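Local coordinates for protein chitinase (Paenibacillus sp. FPU-7, PDB 5GZT) that probably cleaves chitin and chitodextrins at random internal beta-1,4 linkages, using two glycoside hydrolase family 18 domains, at residues His3-Val8 with Val24-Ala29; Ser655-Thr660 with Thr673-Leu678. One frame throughout, in Å; residues are numbered along the deposited sequence.

Interaction 1: His3-Val8 with Val24-Ala29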
loop_
_atom_site.group_PDB
_atom_site.type_symbol
_atom_site.label_atom_id
_atom_site.label_comp_id
_atom_site.label_asym_id
_atom_site.label_seq_id
_atom_site.Cartn_x
_atom_site.Cartn_y
_atom_site.Cartn_z
ATOM N N HIS B 3 -14.228 65.791 -33.658
ATOM C CA HIS B 3 -14.961 64.677 -33.088
ATOM C C HIS B 3 -15.092 63.643 -34.199
ATOM O O HIS B 3 -15.349 63.988 -35.349
ATOM C CB HIS B 3 -16.327 65.137 -32.554
ATOM C CG HIS B 3 -16.231 66.220 -31.534
ATOM N ND1 HIS B 3 -16.422 65.978 -30.186
ATOM C CD2 HIS B 3 -15.927 67.540 -31.654
ATOM C CE1 HIS B 3 -16.252 67.114 -29.523
ATOM N NE2 HIS B 3 -15.937 68.074 -30.385
ATOM N N MET B 4 -14.863 62.384 -33.842
ATOM C CA MET B 4 -14.874 61.264 -34.756
ATOM C C MET B 4 -15.891 60.338 -34.115
ATOM O O MET B 4 -15.560 59.499 -33.252
ATOM C CB MET B 4 -13.467 60.641 -34.901
ATOM C CG MET B 4 -12.460 61.544 -35.634
ATOM S SD MET B 4 -10.761 60.892 -35.724
ATOM C CE MET B 4 -9.815 62.235 -36.456
ATOM N N ASN B 5 -17.150 60.575 -34.500
ATOM C CA ASN B 5 -18.304 59.878 -33.939
ATOM C C ASN B 5 -18.641 58.701 -34.830
ATOM O O ASN B 5 -18.551 58.822 -36.045
ATOM C CB ASN B 5 -19.497 60.825 -33.818
ATOM C CG ASN B 5 -19.344 61.795 -32.673
ATOM O OD1 ASN B 5 -20.275 62.003 -31.909
ATOM N ND2 ASN B 5 -18.163 62.378 -32.536
ATOM N N ASP B 6 -18.989 57.572 -34.200
ATOM C CA ASP B 6 -19.138 56.232 -34.837
ATOM C C ASP B 6 -18.545 56.135 -36.254
ATOM O O ASP B 6 -19.171 55.564 -37.137
ATOM C CB ASP B 6 -20.614 55.763 -34.824
ATOM C CG ASP B 6 -21.376 56.249 -33.602
ATOM O OD1 ASP B 6 -21.550 57.485 -33.543
ATOM O OD2 ASP B 6 -21.787 55.439 -32.722
ATOM N N SER B 7 -17.336 56.682 -36.440
ATOM C CA SER B 7 -16.706 56.867 -37.763
ATOM C C SER B 7 -15.670 55.768 -37.999
ATOM O O SER B 7 -15.469 54.883 -37.154
ATOM C CB SER B 7 -15.987 58.230 -37.864
ATOM O OG SER B 7 -16.768 59.218 -38.489
ATOM N N VAL B 8 -15.029 55.829 -39.165
ATOM C CA VAL B 8 -13.850 55.030 -39.466
ATOM C C VAL B 8 -12.828 55.987 -40.058
ATOM O O VAL B 8 -13.110 56.729 -41.013
ATOM C CB VAL B 8 -14.177 53.843 -40.403
ATOM C CG1 VAL B 8 -12.919 53.290 -41.075
ATOM C CG2 VAL B 8 -14.916 52.743 -39.625
ATOM N N VAL B 24 -11.242 63.616 -30.712
ATOM C CA VAL B 24 -12.032 62.764 -29.900
ATOM C C VAL B 24 -12.572 61.634 -30.749
ATOM O O VAL B 24 -12.792 61.816 -31.935
ATOM C CB VAL B 24 -13.188 63.539 -29.219
ATOM C CG1 VAL B 24 -13.792 62.686 -28.115
ATOM C CG2 VAL B 24 -12.685 64.840 -28.643
ATOM N N ALA B 25 -12.765 60.474 -30.124
ATOM C CA ALA B 25 -13.322 59.318 -30.749
ATOM C C ALA B 25 -14.502 58.855 -29.890
ATOM O O ALA B 25 -14.307 58.496 -28.667
ATOM C CB ALA B 25 -12.261 58.218 -30.842
ATOM N N LYS B 26 -15.703 58.843 -30.527
ATOM C CA LYS B 26 -16.976 58.566 -29.846
ATOM C C LYS B 26 -17.747 57.337 -30.375
ATOM O O LYS B 26 -17.881 57.113 -31.574
ATOM C CB LYS B 26 -17.866 59.820 -29.865
ATOM C CG LYS B 26 -18.719 59.991 -28.609
ATOM C CD LYS B 26 -19.980 60.817 -28.850
ATOM C CE LYS B 26 -21.071 60.004 -29.556
ATOM N NZ LYS B 26 -22.353 60.754 -29.696
ATOM N N GLY B 27 -18.233 56.531 -29.449
ATOM C CA GLY B 27 -19.048 55.383 -29.777
ATOM C C GLY B 27 -18.339 54.279 -30.538
ATOM O O GLY B 27 -17.365 53.703 -30.046
ATOM N N SER B 28 -18.860 53.947 -31.716
ATOM C CA SER B 28 -18.281 52.890 -32.546
ATOM C C SER B 28 -17.129 53.356 -33.427
ATOM O O SER B 28 -16.787 52.669 -34.396
ATOM C CB SER B 28 -19.368 52.221 -33.387
ATOM O OG SER B 28 -19.981 51.258 -32.568
ATOM N N ALA B 29 -16.497 54.481 -33.080
ATOM C CA ALA B 29 -15.388 54.990 -33.868
ATOM C C ALA B 29 -14.167 54.050 -33.816
ATOM O O ALA B 29 -14.059 53.165 -32.926
ATOM C CB ALA B 29 -15.008 56.394 -33.433
#

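Interaction 2: Ser655-Thr660 with Thr673-Leu678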
loop_
_atom_site.group_PDB
_atom_site.type_symbol
_atom_site.label_atom_id
_atom_site.label_comp_id
_atom_site.label_asym_id
_atom_site.label_seq_id
_atom_site.Cartn_x
_atom_site.Cartn_y
_atom_site.Cartn_z
ATOM N N SER B 655 12.020 -22.495 8.077
ATOM C CA SER B 655 11.006 -23.503 8.197
ATOM C C SER B 655 11.687 -24.823 7.841
ATOM O O SER B 655 12.867 -24.860 7.563
ATOM C CB SER B 655 9.714 -23.209 7.391
ATOM O OG SER B 655 10.007 -23.293 6.007
ATOM N N VAL B 656 10.986 -25.945 7.936
ATOM C CA VAL B 656 11.594 -27.180 7.568
ATOM C C VAL B 656 10.791 -27.832 6.417
ATOM O O VAL B 656 9.570 -27.850 6.404
ATOM C CB VAL B 656 11.539 -28.131 8.790
ATOM C CG1 VAL B 656 12.074 -29.521 8.380
ATOM C CG2 VAL B 656 12.366 -27.565 9.919
ATOM N N TYR B 657 11.488 -28.425 5.462
ATOM C CA TYR B 657 10.823 -29.107 4.389
ATOM C C TYR B 657 11.161 -30.610 4.490
ATOM O O TYR B 657 10.305 -31.454 4.255
ATOM C CB TYR B 657 11.399 -28.576 3.066
ATOM C CG TYR B 657 10.832 -29.276 1.856
ATOM C CD1 TYR B 657 9.614 -28.906 1.321
ATOM C CD2 TYR B 657 11.548 -30.226 1.248
ATOM C CE1 TYR B 657 9.077 -29.558 0.206
ATOM C CE2 TYR B 657 11.048 -30.920 0.199
ATOM C CZ TYR B 657 9.835 -30.572 -0.333
ATOM O OH TYR B 657 9.511 -31.313 -1.456
ATOM N N ALA B 658 12.392 -30.923 4.826
ATOM C CA ALA B 658 12.859 -32.288 5.079
ATOM C C ALA B 658 13.631 -32.304 6.403
ATOM O O ALA B 658 14.733 -31.790 6.483
ATOM C CB ALA B 658 13.745 -32.811 3.964
ATOM N N GLY B 659 13.024 -32.831 7.445
ATOM C CA GLY B 659 13.616 -32.732 8.782
ATOM C C GLY B 659 13.953 -34.029 9.480
ATOM O O GLY B 659 14.351 -34.001 10.713
ATOM N N THR B 660 13.992 -35.122 8.712
ATOM C CA THR B 660 14.321 -36.441 9.288
ATOM C C THR B 660 15.348 -37.211 8.463
ATOM O O THR B 660 15.273 -37.271 7.238
ATOM C CB THR B 660 13.099 -37.321 9.343
ATOM O OG1 THR B 660 12.098 -36.764 10.170
ATOM C CG2 THR B 660 13.473 -38.671 9.939
ATOM N N THR B 673 19.572 -35.851 3.719
ATOM C CA THR B 673 19.589 -34.456 3.572
ATOM C C THR B 673 18.462 -33.783 4.325
ATOM O O THR B 673 17.289 -34.110 4.167
ATOM C CB THR B 673 19.482 -34.112 2.031
ATOM O OG1 THR B 673 20.595 -34.741 1.416
ATOM C CG2 THR B 673 19.617 -32.579 1.790
ATOM N N PHE B 674 18.815 -32.819 5.114
ATOM C CA PHE B 674 17.850 -31.921 5.772
ATOM C C PHE B 674 17.708 -30.702 4.845
ATOM O O PHE B 674 18.733 -30.236 4.236
ATOM C CB PHE B 674 18.412 -31.412 7.089
ATOM C CG PHE B 674 18.594 -32.497 8.121
ATOM C CD1 PHE B 674 17.507 -33.213 8.583
ATOM C CD2 PHE B 674 19.821 -32.753 8.648
ATOM C CE1 PHE B 674 17.651 -34.174 9.597
ATOM C CE2 PHE B 674 19.971 -33.694 9.638
ATOM C CZ PHE B 674 18.871 -34.401 10.102
ATOM N N ILE B 675 16.482 -30.239 4.683
ATOM C CA ILE B 675 16.206 -29.083 3.881
ATOM C C ILE B 675 15.402 -28.076 4.667
ATOM O O ILE B 675 14.341 -28.421 5.126
ATOM C CB ILE B 675 15.494 -29.457 2.562
ATOM C CG1 ILE B 675 16.402 -30.365 1.715
ATOM C CG2 ILE B 675 15.224 -28.177 1.724
ATOM C CD1 ILE B 675 15.602 -30.988 0.534
ATOM N N LEU B 676 15.903 -26.829 4.749
ATOM C CA LEU B 676 15.259 -25.776 5.511
ATOM C C LEU B 676 15.094 -24.501 4.649
ATOM O O LEU B 676 16.078 -23.708 4.494
ATOM C CB LEU B 676 16.075 -25.432 6.753
ATOM C CG LEU B 676 16.319 -26.589 7.752
ATOM C CD1 LEU B 676 17.591 -27.327 7.389
ATOM C CD2 LEU B 676 16.441 -26.139 9.171
ATOM N N PRO B 677 13.895 -24.301 4.143
ATOM C CA PRO B 677 13.532 -23.042 3.462
ATOM C C PRO B 677 13.608 -21.844 4.413
ATOM O O PRO B 677 13.309 -21.982 5.656
ATOM C CB PRO B 677 12.089 -23.284 2.983
ATOM C CG PRO B 677 11.952 -24.809 2.964
ATOM C CD PRO B 677 12.707 -25.208 4.212
ATOM N N LEU B 678 14.013 -20.703 3.872
ATOM C CA LEU B 678 13.945 -19.495 4.620
ATOM C C LEU B 678 12.561 -18.917 4.490
ATOM O O LEU B 678 11.931 -18.962 3.430
ATOM C CB LEU B 678 15.022 -18.526 4.213
ATOM C CG LEU B 678 16.423 -18.733 4.785
ATOM C CD1 LEU B 678 17.131 -20.069 4.511
ATOM C CD2 LEU B 678 17.323 -17.600 4.290
HETATM O O HOH W 1 15.585 -35.910 4.967
#

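Interaction 1: His3-Val8 with Val24-Ala29
Met-4 and Lys-26 share the straightest bond of a short parallel ladder: Lys-26 N gives its hydrogen to Met-4 O (2.8 Å, 173°). Ala-25 CA adds a CA-H...O contact to the same oxygen. The flanking bonds, Met-4 N to Val-24 O and Asp-6 N to Lys-26 O, are both weak. Where the strands end, Lys-26 to Ala-29 form a type II' turn; Ser-28 N reaches Asp-6 OD2 weakly at 3.4 Å, and Ala-29 CA makes a CA-H...O contact with Ser-7 O (3.3 Å). Among the side chains, Asn-5 lies across Lys-26, whose chain bends at CG-CD (chi3 77°) and puts CE 3.2 Å from Asn-5 OD1, while Asn-5 ND2 lies near Lys-26 CB. On the same face, His-3 runs beside Val-24, with ND1 4.2 Å from CB. Ser-7 OG bonds Asn-5 O and backbone of a neighbouring chain, which also extends the ladder beyond His-3, Met-4 and Asn-5. Backbone amides and carbonyls thus carry most of the pairing, one straight bond with a weak one on either side, as in stacked parallel beta-helix coils, while the turn probably relies on Gly-27, at positive phi, and on Asp-6.

Interaction 2: Ser655-Thr660 with Thr673-Leu678
This is an antiparallel backbone pairing with a bulge, in which segment 655-660, mostly loop and reaching the first residue of strand 660-662, runs along strand 668-678 at the immunoglobulin-like domain. Tyr-657 and Ala-658 both face Ile-675, and their amides grip one oxygen: Ile-675 O accepts Tyr-657 N at 2.9 Å and Ala-658 N at 3.2 Å, the latter meeting a lone pair within the plane of the carbonyl. Ile-675 N answers to Ala-658 O (3.0 Å), completing the hydrogen-bonded pair, and Ser-655 N bonds Pro-677 O at 2.8 Å. Beyond the bulge, a water donates to both Thr-660 O and Thr-673 O. Tyr-657 and Ile-675 run alongside each other in the same direction; with CG opposite the backbone N (chi1 177°), the tyrosine brings CD2 to 4.2 Å from Ile-675 CD1, while its CB packs on Pro-677 CD (3.8 Å). The ring of Tyr-657 meets His-711 edge-to-face. Phe-674 turns CG beside its own backbone N (chi1 -66°) and presents a ring edge to the loop: Ala-658 O and Thr-660 N lie near the ring plane, and CE1 comes within 3.5 Å of Gly-659 O. Replacing this phenylalanine with a serine would probably leave a gap beside Gly-659, where the ring edge now meets Ala-658 O and Thr-660 N. Segment 655-660 has partners in the second family 18 domain as well: Val-656 O accepts Gln-1106 NE2, and Thr-660 OG1 bonds Lys-1104 O. Two successive residues facing one, with both amides on a single carbonyl, make a classic beta bulge, here on the outer strand of the antiparallel sheet 668-678, 714-723 and 703-707.

From the N terminus, interaction 1 comes almost at once: 24-29 returns beside 3-8 after fifteen residues, closing one turn of the parallel-stranded coil that forms the N-terminal part, with a sodium ion about 7 Å from the side chain of Ala-25. The chain then passes through the first family 18 barrel before 655-660 opens interaction 2, and 673-678, the end of strand 668-678, closes that loop after twelve intervening residues. The two loops lie in series, neither nesting nor crossing, with centres 100 Å apart on opposite sides of the chain's centre. Interaction 1 joins successive coils of one module; interaction 2 ties the chain between strands 653-654 and 660-662 to strand 668-678, next to the second barrel.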